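Local coordinates for restriction endonuclease S subunits (PDB 3OKG), which is the specificity subunit of a type I methyltransferase, probably recognising the target DNA sequence through two domains joined by a coiled coil, at residues H76-S79 against R80-K83. Sequence-based numbering, arbitrary orientation.
Sequences HAPS and RARK. With SO4 (sulfate ion), chain D.
Arg-82 folds its guanidinium back over the type I beta turn that runs from Pro-78 to Ala-81. The turn is closed by Ala-81 N, 3.1 Å from Pro-78 O, and the same carbonyl oxygen takes a second, more bent bond from Arg-82 NH1 at 2.9 Å (N-H...O 132°). NH1 also reaches Ala-81 O, nearly straight (166°) and in the guanidinium plane, so one nitrogen ties two carbonyls of the turn together. A bend at chi2 (-75°) turns the chain back far enough to lay one guanidinium face over Ser-79 O, which lies 3.5 Å from Arg-82 CZ. The close apolar packing is Ala-81 CB against Pro-78 CD at 3.9 Å, with Ala-77 CB more distant.

The margins are polar and looser: a water in the guanidinium plane accepts from Arg-82 NH2 (2.9 Å) and donates to Ala-77 O, and Ser-79 is exposed at the turn. Arg-80 extends from CG to NE, and its NH1 donates to O1 of a sulfate, probably picked up from the crystallisation solution, at 2.8 Å; Ser-115 OG and Ile-56 N also hold this ion.

Within the first specificity domain, the turn ends the loop between strand 70-73 and strand 81-84, which forms one edge, within this chain, of a mixed sheet, with Tyr-53 of strand 50-54 against Pro-78 and Ala-81, and Ile-113 of strand 113-115 also touching Ala-81.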
# COMPACT_ATOMS: atom_id res chain seq x y z
N HIS A 76 -16.20 -4.09 -37.67
CA HIS A 76 -16.47 -4.50 -36.31
C HIS A 76 -16.43 -3.37 -35.27
O HIS A 76 -16.40 -3.64 -34.07
CB HIS A 76 -15.48 -5.57 -35.91
CG HIS A 76 -15.57 -6.80 -36.75
ND1 HIS A 76 -14.46 -7.40 -37.31
CD2 HIS A 76 -16.63 -7.54 -37.13
CE1 HIS A 76 -14.84 -8.46 -38.00
NE2 HIS A 76 -16.16 -8.57 -37.91
N ALA A 77 -16.42 -2.13 -35.73
CA ALA A 77 -16.48 -0.98 -34.82
C ALA A 77 -17.64 -1.07 -33.85
O ALA A 77 -18.79 -1.15 -34.27
CB ALA A 77 -16.57 0.34 -35.59
N PRO A 78 -17.34 -1.02 -32.55
CA PRO A 78 -18.33 -0.89 -31.48
C PRO A 78 -19.21 0.34 -31.71
O PRO A 78 -18.82 1.28 -32.41
CB PRO A 78 -17.48 -0.70 -30.22
CG PRO A 78 -16.13 -1.19 -30.59
CD PRO A 78 -15.96 -0.99 -32.05
N SER A 79 -20.40 0.34 -31.16
CA SER A 79 -21.32 1.44 -31.42
C SER A 79 -20.81 2.75 -30.84
O SER A 79 -21.10 3.80 -31.38
CB SER A 79 -22.71 1.14 -30.86
OG SER A 79 -22.62 0.88 -29.48
N ARG A 80 -20.04 2.70 -29.75
CA ARG A 80 -19.48 3.92 -29.15
C ARG A 80 -18.24 4.46 -29.86
O ARG A 80 -17.72 5.53 -29.53
CB ARG A 80 -19.12 3.65 -27.68
CG ARG A 80 -20.32 3.57 -26.76
CD ARG A 80 -19.87 3.15 -25.38
NE ARG A 80 -20.99 3.12 -24.45
CZ ARG A 80 -20.88 2.76 -23.18
NH1 ARG A 80 -19.69 2.40 -22.70
NH2 ARG A 80 -21.95 2.75 -22.40
N ALA A 81 -17.74 3.70 -30.82
CA ALA A 81 -16.51 4.10 -31.47
C ALA A 81 -16.78 5.17 -32.52
O ALA A 81 -16.89 4.86 -33.70
CB ALA A 81 -15.77 2.88 -32.06
N ARG A 82 -16.88 6.44 -32.11
CA ARG A 82 -17.31 7.46 -33.06
C ARG A 82 -16.59 8.80 -32.98
O ARG A 82 -16.75 9.63 -33.88
CB ARG A 82 -18.83 7.69 -32.98
CG ARG A 82 -19.66 6.45 -33.31
CD ARG A 82 -19.71 6.12 -34.81
NE ARG A 82 -20.68 5.05 -35.05
CZ ARG A 82 -20.47 3.76 -34.81
NH1 ARG A 82 -19.30 3.33 -34.34
NH2 ARG A 82 -21.44 2.89 -35.06
N LYS A 83 -15.80 9.04 -31.94
CA LYS A 83 -15.17 10.36 -31.80
C LYS A 83 -13.75 10.32 -32.32
O LYS A 83 -12.97 9.49 -31.89
CB LYS A 83 -15.18 10.84 -30.33
CG LYS A 83 -16.57 11.24 -29.84
CD LYS A 83 -16.56 11.74 -28.40
CE LYS A 83 -17.96 12.28 -28.02
NZ LYS A 83 -18.00 12.81 -26.63
S SO4 D . -16.26 2.60 -22.90
O1 SO4 D . -17.21 2.97 -23.94
O2 SO4 D . -15.05 3.42 -23.05
O3 SO4 D . -16.83 2.91 -21.59
O4 SO4 D . -15.93 1.19 -23.01
O HOH W 1 -21.12 0.07 -34.64